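Local coordinates for kinesin-like protein (Caenorhabditis elegans, PDB 5X3E) that belongs to the kinesin-6 motors and probably couples ATP hydrolysis to movement along microtubules, seen here in its apo state, at residues R371-S376 / N380-P385; N113-T118 / K396-G401; R282-L287 / S292-S297. All coordinates share one frame; numbering follows the deposited sequence.

Contact 1 of 3, residues R371-S376 / N380-P385; sequences RRNQKS and NLEQVP
N373, near the end of helix 350-375, is the side chain that pins the following loop, and its amide grips the backbone of E382 with two hydrogen bonds. Starting at CB, which points toward 380-385, the first torsion sets CG anti to the carbonyl carbon (chi1 -73°) and sends the amide across to the loop. N373 CG lies 3.9 Å from L381 CB. At the tip the branches divide the work. N373 OD1 accepts from E382 N at 3.0 Å, with a bent N-H...O angle of 139° and the donor tilted modestly from the carbonyl plane. N373 ND2 donates to E382 O at 3.1 Å and 158°, a straighter bond that lies in the carbonyl plane of E382 and close to the plane of the N373 amide. The same N373 ND2 has CG2 of V384, a buried residue, at 4.0 Å.

A second link joins R372 and E382. The E382 chain, extended beyond CG, brings its OE2 to the edge of the R372 guanidinium, near its plane; the hydrogen bond of this salt bridge, R372 NH1 to E382 OE2, is weak at 3.5 Å. Farther along, S376 OG makes a weak bond of 3.4 Å to N380 O.

With an alanine at N373, E382 N and E382 O would both probably lose their side-chain mate, leaving the loop less firmly held to the helix. V384 also packs on C366 and V369 of helix 350-375, an apolar hold alongside the polar ones.

In kinesins the helix after switch II and the loop beyond it usually face the microtubule. With one amide serving both a donor and an acceptor of the same residue, the loop here appears to be held mainly by uncharged, directional bonds, together with the packing of V384, and less by the weak ion pair.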
# COMPACT_ATOMS: atom_id res chain seq x y z
N ARG A 371 14.71 1.68 12.48
CA ARG A 371 15.90 2.43 12.09
C ARG A 371 17.11 2.04 12.94
O ARG A 371 18.21 1.87 12.41
CB ARG A 371 15.64 3.93 12.21
CG ARG A 371 14.88 4.52 11.05
CD ARG A 371 14.38 5.90 11.44
NE ARG A 371 13.73 6.59 10.34
CZ ARG A 371 12.85 7.57 10.50
NH1 ARG A 371 12.51 7.95 11.73
NH2 ARG A 371 12.30 8.15 9.45
N ARG A 372 16.92 1.90 14.25
CA ARG A 372 18.04 1.55 15.11
C ARG A 372 18.54 0.15 14.79
O ARG A 372 19.76 -0.10 14.81
CB ARG A 372 17.63 1.64 16.58
CG ARG A 372 17.05 2.98 16.99
CD ARG A 372 16.82 3.04 18.49
NE ARG A 372 16.02 4.20 18.87
CZ ARG A 372 14.74 4.13 19.24
NH1 ARG A 372 14.13 2.95 19.29
NH2 ARG A 372 14.08 5.23 19.57
N ASN A 373 17.63 -0.78 14.50
CA ASN A 373 18.05 -2.13 14.16
C ASN A 373 18.84 -2.16 12.86
O ASN A 373 19.76 -2.98 12.72
CB ASN A 373 16.83 -3.06 14.06
CG ASN A 373 16.23 -3.41 15.41
OD1 ASN A 373 16.92 -3.43 16.43
ND2 ASN A 373 14.94 -3.69 15.42
N GLN A 374 18.53 -1.28 11.92
CA GLN A 374 19.25 -1.29 10.65
C GLN A 374 20.69 -0.83 10.79
O GLN A 374 21.50 -1.08 9.89
CB GLN A 374 18.51 -0.43 9.62
CG GLN A 374 17.19 -1.03 9.14
CD GLN A 374 16.37 -0.06 8.31
OE1 GLN A 374 16.49 1.16 8.44
NE2 GLN A 374 15.52 -0.60 7.44
N LYS A 375 21.04 -0.18 11.90
CA LYS A 375 22.41 0.24 12.15
C LYS A 375 23.13 -0.69 13.12
O LYS A 375 24.35 -0.57 13.26
CB LYS A 375 22.43 1.67 12.71
CG LYS A 375 21.64 2.68 11.89
CD LYS A 375 21.48 3.99 12.65
CE LYS A 375 20.59 4.96 11.91
NZ LYS A 375 20.34 6.20 12.69
N SER A 376 22.41 -1.59 13.77
CA SER A 376 22.96 -2.43 14.83
C SER A 376 23.50 -3.74 14.26
O SER A 376 23.42 -4.01 13.06
CB SER A 376 21.89 -2.69 15.89
OG SER A 376 22.40 -3.52 16.92
N ASN A 380 22.02 -8.19 19.72
CA ASN A 380 21.81 -6.93 20.42
C ASN A 380 20.85 -6.00 19.68
O ASN A 380 20.96 -4.77 19.78
CB ASN A 380 23.14 -6.21 20.68
CG ASN A 380 23.91 -6.81 21.84
OD1 ASN A 380 23.32 -7.32 22.79
ND2 ASN A 380 25.24 -6.73 21.78
N LEU A 381 19.89 -6.55 18.95
CA LEU A 381 18.88 -5.73 18.29
C LEU A 381 17.58 -5.82 19.08
O LEU A 381 17.25 -6.87 19.64
CB LEU A 381 18.68 -6.13 16.83
CG LEU A 381 18.41 -7.56 16.34
CD1 LEU A 381 17.04 -8.10 16.74
CD2 LEU A 381 18.58 -7.63 14.82
N GLU A 382 16.84 -4.72 19.12
CA GLU A 382 15.71 -4.59 20.03
C GLU A 382 14.38 -4.96 19.38
O GLU A 382 14.20 -4.85 18.16
CB GLU A 382 15.62 -3.18 20.61
CG GLU A 382 15.83 -2.06 19.63
CD GLU A 382 15.74 -0.70 20.30
OE1 GLU A 382 15.15 -0.62 21.39
OE2 GLU A 382 16.27 0.28 19.74
N GLN A 383 13.46 -5.41 20.22
CA GLN A 383 12.15 -5.88 19.78
C GLN A 383 11.34 -4.74 19.19
O GLN A 383 11.37 -3.61 19.69
CB GLN A 383 11.41 -6.52 20.96
CG GLN A 383 9.99 -6.98 20.68
CD GLN A 383 9.94 -8.19 19.78
OE1 GLN A 383 9.21 -8.21 18.79
NE2 GLN A 383 10.71 -9.22 20.12
N VAL A 384 10.60 -5.04 18.13
CA VAL A 384 9.68 -4.10 17.51
C VAL A 384 8.32 -4.27 18.19
O VAL A 384 7.79 -5.40 18.19
CB VAL A 384 9.57 -4.32 16.00
CG1 VAL A 384 8.61 -3.32 15.38
CG2 VAL A 384 10.93 -4.22 15.35
N PRO A 385 7.75 -3.23 18.79
CA PRO A 385 6.48 -3.35 19.53
C PRO A 385 5.26 -3.44 18.61
O PRO A 385 4.29 -2.69 18.75
CB PRO A 385 6.47 -2.08 20.39
CG PRO A 385 7.24 -1.09 19.57
CD PRO A 385 8.32 -1.87 18.88

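Contact 2 of 3, residues N113-T118 / K396-G401; sequences NSLLFT and KNYLEG. With SO4 (sulfate ion), chain M.
The phenol ring of Y398 takes L115 over one face: L115 CB sits 3.7 Å from the centroid of the Y398 ring and 14° off the ring normal, a CH-pi contact. At the ring's edge, in plane, lie the backbone atoms N113 C and S114 N, and Y398 CE2 is 3.6 Å from S114 N. L115 CD2 adds a touch at the root of the ring, 3.7 Å from Y398 CG, while its other methyl, CD1, rests over a face of the F117 ring. L115 thus bridges two aromatic groups; CG anti to its backbone N (chi1 173°) lets its two methyls reach the two rings.

The hydroxyl reaches the start of strand 114-119, where Y398 OH is 3.4 Å from N113 CB and has a weak hydrogen bond to Q328 OE1. N113 OD1 accepts from the backbone N of that same Q328. A Schellman motif ends the helix, with G401 N bonded to Y398 O at 2.8 Å.

At the start of helix 396-399, K396 NZ makes a weak 3.5 Å bond to O2 of a sulfate ion, probably from the crystallisation liquor, which R387 and H248 also bind. Across the buried interface itself, hydrophobic and CH-pi contacts join helix 396-399 to the central sheet, with the Y398 hydroxyl weakly bonded to Q328 OE1.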
# COMPACT_ATOMS: atom_id res chain seq x y z
N ASN A 113 9.25 -7.80 -1.42
CA ASN A 113 8.06 -7.12 -0.93
C ASN A 113 8.33 -5.64 -0.69
O ASN A 113 9.46 -5.21 -0.43
CB ASN A 113 7.54 -7.76 0.35
CG ASN A 113 7.07 -9.18 0.12
OD1 ASN A 113 6.73 -9.55 -1.00
ND2 ASN A 113 7.03 -9.97 1.19
N SER A 114 7.26 -4.85 -0.76
CA SER A 114 7.34 -3.41 -0.63
C SER A 114 6.11 -2.90 0.11
O SER A 114 5.02 -3.47 -0.00
CB SER A 114 7.43 -2.73 -2.01
OG SER A 114 8.38 -3.39 -2.83
N LEU A 115 6.30 -1.81 0.86
CA LEU A 115 5.24 -1.21 1.65
C LEU A 115 5.30 0.31 1.52
O LEU A 115 6.38 0.90 1.66
CB LEU A 115 5.35 -1.62 3.12
CG LEU A 115 4.42 -0.96 4.14
CD1 LEU A 115 2.96 -1.16 3.76
CD2 LEU A 115 4.68 -1.53 5.52
N LEU A 116 4.16 0.94 1.25
CA LEU A 116 4.10 2.38 1.06
C LEU A 116 2.93 2.95 1.85
O LEU A 116 1.79 2.52 1.68
CB LEU A 116 3.97 2.74 -0.42
CG LEU A 116 4.25 4.17 -0.88
CD1 LEU A 116 4.56 4.10 -2.34
CD2 LEU A 116 3.07 5.12 -0.66
N PHE A 117 3.22 3.92 2.72
CA PHE A 117 2.22 4.65 3.49
C PHE A 117 2.07 6.07 2.96
O PHE A 117 3.05 6.69 2.53
CB PHE A 117 2.60 4.76 4.97
CG PHE A 117 2.72 3.45 5.69
CD1 PHE A 117 1.59 2.80 6.17
CD2 PHE A 117 3.97 2.90 5.93
CE1 PHE A 117 1.70 1.60 6.85
CE2 PHE A 117 4.08 1.71 6.62
CZ PHE A 117 2.95 1.06 7.08
N THR A 118 0.85 6.59 3.02
CA THR A 118 0.61 8.02 2.95
C THR A 118 0.09 8.48 4.31
O THR A 118 -0.89 7.91 4.82
CB THR A 118 -0.37 8.40 1.83
OG1 THR A 118 -1.59 7.67 1.97
CG2 THR A 118 0.23 8.11 0.47
N LYS A 396 4.15 -6.64 10.49
CA LYS A 396 5.25 -7.11 11.33
C LYS A 396 6.49 -7.43 10.50
O LYS A 396 7.60 -7.03 10.85
CB LYS A 396 4.80 -8.33 12.13
CG LYS A 396 5.93 -9.18 12.67
CD LYS A 396 5.42 -10.49 13.23
CE LYS A 396 6.36 -11.65 12.92
NZ LYS A 396 5.76 -12.97 13.23
N ASN A 397 6.31 -8.15 9.38
CA ASN A 397 7.45 -8.56 8.57
C ASN A 397 8.26 -7.35 8.10
O ASN A 397 9.49 -7.33 8.22
CB ASN A 397 6.96 -9.39 7.38
CG ASN A 397 6.16 -10.60 7.81
OD1 ASN A 397 5.00 -10.76 7.43
ND2 ASN A 397 6.77 -11.46 8.61
N TYR A 398 7.58 -6.34 7.55
CA TYR A 398 8.26 -5.13 7.10
C TYR A 398 8.96 -4.43 8.26
O TYR A 398 10.12 -4.02 8.14
CB TYR A 398 7.25 -4.19 6.43
CG TYR A 398 6.62 -4.71 5.16
CD1 TYR A 398 5.36 -5.29 5.19
CD2 TYR A 398 7.28 -4.62 3.94
CE1 TYR A 398 4.76 -5.77 4.03
CE2 TYR A 398 6.69 -5.10 2.77
CZ TYR A 398 5.43 -5.67 2.82
OH TYR A 398 4.85 -6.14 1.67
N LEU A 399 8.27 -4.25 9.38
CA LEU A 399 8.84 -3.53 10.50
C LEU A 399 9.97 -4.29 11.19
O LEU A 399 10.76 -3.68 11.92
CB LEU A 399 7.75 -3.19 11.51
CG LEU A 399 6.74 -2.21 10.91
CD1 LEU A 399 5.45 -2.23 11.67
CD2 LEU A 399 7.34 -0.82 10.91
N GLU A 400 10.05 -5.61 10.99
CA GLU A 400 11.21 -6.38 11.42
C GLU A 400 12.27 -6.45 10.33
O GLU A 400 13.18 -7.29 10.41
CB GLU A 400 10.78 -7.78 11.86
CG GLU A 400 10.12 -7.80 13.23
CD GLU A 400 9.75 -9.20 13.68
OE1 GLU A 400 9.82 -10.12 12.84
OE2 GLU A 400 9.41 -9.38 14.87
N GLY A 401 12.16 -5.59 9.32
CA GLY A 401 13.21 -5.40 8.35
C GLY A 401 13.13 -6.25 7.11
O GLY A 401 14.14 -6.40 6.42
S SO4 M . 1.62 -13.60 15.50
O1 SO4 M . 0.54 -13.88 14.55
O2 SO4 M . 2.68 -12.82 14.86
O3 SO4 M . 1.08 -12.88 16.64
O4 SO4 M . 2.20 -14.86 15.97

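Contact 3 of 3, residues R282-L287 / S292-S297; sequences RVSSTL and SSRSHS
R294 reaches S284 from the SSRSH sequence of kinesin switch I, in the loop that runs from helix 267-281 to strand 296-307 of the P-loop NTPase fold. The first shell is small: 77 Å² is buried between 282-287 and 292-297. R294 NH1 donates to S284 OG at 3.4 Å with an N-H...O angle of 129°, a weak and clearly bent bond. R294 NH2 stands almost as near S284 OG, at 3.5 Å, and the hydroxyl meets the guanidinium obliquely. S284 CB adds a loose contact to R294 NH1 at 4.0 Å.

The next shell explains how both partners arrive. S284 carries OG anti to its backbone N (chi1 174°) and begins a type I turn that ends at L287, with a weak bond from L287 N to S284 O. Within this turn S284 OG also shares a weak hydrogen bond with T286 OG1. Residues 285 to 287 touch a crystal neighbour, so the turn's exact shape may partly reflect the lattice. On the other side, the R294 chain bends at its third torsion (chi3 65°) on the way to S284.

The stronger hold on R294 comes from E352, whose OE1 forms a salt bridge with NE; R349 brings a like charge close to NH1, so the carboxylate probably offsets some of that repulsion. The neighbouring serines bond to parts of the probable nucleotide site: S293 bonds R339 through OG and G336 through the backbone, and S292 OG makes a weak bond to T127 of the probable P-loop. S295 OG bonds E223, tying the segment to strand 213-225. The link between the two segments thus remains secondary, and a single hydroxyl oxygen, S284 OG, lies between R294 NH1 and T286 OG1, the latter 3.3 Å away.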
# COMPACT_ATOMS: atom_id res chain seq x y z
N ARG A 282 -17.00 3.18 2.37
CA ARG A 282 -17.85 4.32 2.68
C ARG A 282 -19.01 3.98 3.61
O ARG A 282 -19.81 4.86 3.93
CB ARG A 282 -18.39 4.93 1.38
CG ARG A 282 -17.29 5.52 0.50
CD ARG A 282 -17.81 6.10 -0.81
NE ARG A 282 -16.69 6.49 -1.67
CZ ARG A 282 -15.97 7.59 -1.50
NH1 ARG A 282 -16.23 8.42 -0.50
NH2 ARG A 282 -14.97 7.86 -2.33
N VAL A 283 -19.11 2.73 4.07
CA VAL A 283 -20.17 2.31 4.99
C VAL A 283 -19.73 2.67 6.41
O VAL A 283 -18.90 1.98 7.01
CB VAL A 283 -20.46 0.82 4.85
CG1 VAL A 283 -21.52 0.40 5.85
CG2 VAL A 283 -20.92 0.52 3.45
N SER A 284 -20.31 3.74 6.94
CA SER A 284 -20.03 4.19 8.30
C SER A 284 -20.78 3.35 9.32
O SER A 284 -21.67 2.55 8.99
CB SER A 284 -20.41 5.67 8.45
OG SER A 284 -20.28 6.10 9.80
N SER A 285 -20.42 3.52 10.59
CA SER A 285 -21.17 2.89 11.67
C SER A 285 -22.61 3.35 11.65
O SER A 285 -23.54 2.54 11.81
CB SER A 285 -20.52 3.20 13.02
OG SER A 285 -19.14 2.93 13.01
N THR A 286 -22.82 4.64 11.44
CA THR A 286 -24.15 5.24 11.33
C THR A 286 -24.72 5.13 9.93
O THR A 286 -25.72 5.80 9.63
CB THR A 286 -24.09 6.71 11.77
OG1 THR A 286 -23.11 7.40 10.99
CG2 THR A 286 -23.73 6.81 13.24
N LEU A 287 -24.11 4.32 9.06
CA LEU A 287 -24.51 4.11 7.67
C LEU A 287 -24.46 5.39 6.85
O LEU A 287 -25.02 5.43 5.74
CB LEU A 287 -25.90 3.47 7.59
CG LEU A 287 -25.95 1.99 7.95
CD1 LEU A 287 -27.38 1.58 8.20
CD2 LEU A 287 -25.36 1.15 6.85
N SER A 292 -12.08 8.63 4.59
CA SER A 292 -10.84 7.88 4.52
C SER A 292 -9.90 8.25 5.66
O SER A 292 -8.96 7.50 5.96
CB SER A 292 -10.16 8.13 3.17
OG SER A 292 -9.80 9.49 3.01
N SER A 293 -10.13 9.40 6.28
CA SER A 293 -9.40 9.81 7.46
C SER A 293 -9.82 9.04 8.71
O SER A 293 -9.11 9.09 9.72
CB SER A 293 -9.59 11.30 7.70
OG SER A 293 -10.97 11.60 7.86
N ARG A 294 -10.96 8.36 8.68
CA ARG A 294 -11.43 7.64 9.85
C ARG A 294 -10.89 6.21 9.93
O ARG A 294 -11.09 5.56 10.96
CB ARG A 294 -12.96 7.61 9.85
CG ARG A 294 -13.61 8.99 9.88
CD ARG A 294 -15.12 8.92 9.65
NE ARG A 294 -15.81 8.21 10.72
CZ ARG A 294 -17.13 8.03 10.77
NH1 ARG A 294 -17.91 8.51 9.81
NH2 ARG A 294 -17.67 7.37 11.78
N SER A 295 -10.22 5.71 8.89
CA SER A 295 -9.74 4.34 8.89
C SER A 295 -8.47 4.22 8.07
O SER A 295 -8.11 5.13 7.31
CB SER A 295 -10.80 3.37 8.34
OG SER A 295 -11.14 3.70 7.00
N HIS A 296 -7.78 3.09 8.23
CA HIS A 296 -6.62 2.76 7.42
C HIS A 296 -7.08 1.83 6.30
O HIS A 296 -7.78 0.84 6.55
CB HIS A 296 -5.52 2.07 8.24
CG HIS A 296 -5.19 2.76 9.52
ND1 HIS A 296 -4.52 3.97 9.57
CD2 HIS A 296 -5.40 2.40 10.81
CE1 HIS A 296 -4.35 4.32 10.83
NE2 HIS A 296 -4.87 3.38 11.60
N SER A 297 -6.69 2.14 5.07
CA SER A 297 -7.05 1.31 3.93
C SER A 297 -5.79 0.65 3.38
O SER A 297 -4.79 1.33 3.11
CB SER A 297 -7.74 2.14 2.84
OG SER A 297 -6.95 3.24 2.47

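Overall arrangement
From the N terminus, strand 114-119 opens contact 2, which closes only at helix 396-399, so it spans the other two. Within that span contact 3 opens at 282-287 and closes at 292-297, just as strand 296-307 begins; contact 1 then opens at the end of helix 350-375 and closes at 380-385. Contacts 1 and 3 follow in series, and none cross. Contact 1 touches contact 2 where V384 CG2 meets L399 O at 3.5 Å, joining the loop to helix 396-399. Contacts 2 and 3 both reach the mixed sheet, linked through strand 325-333, with centres about 23 Å apart. Contacts 1 and 3 lie far apart, their centres about 34 Å from each other.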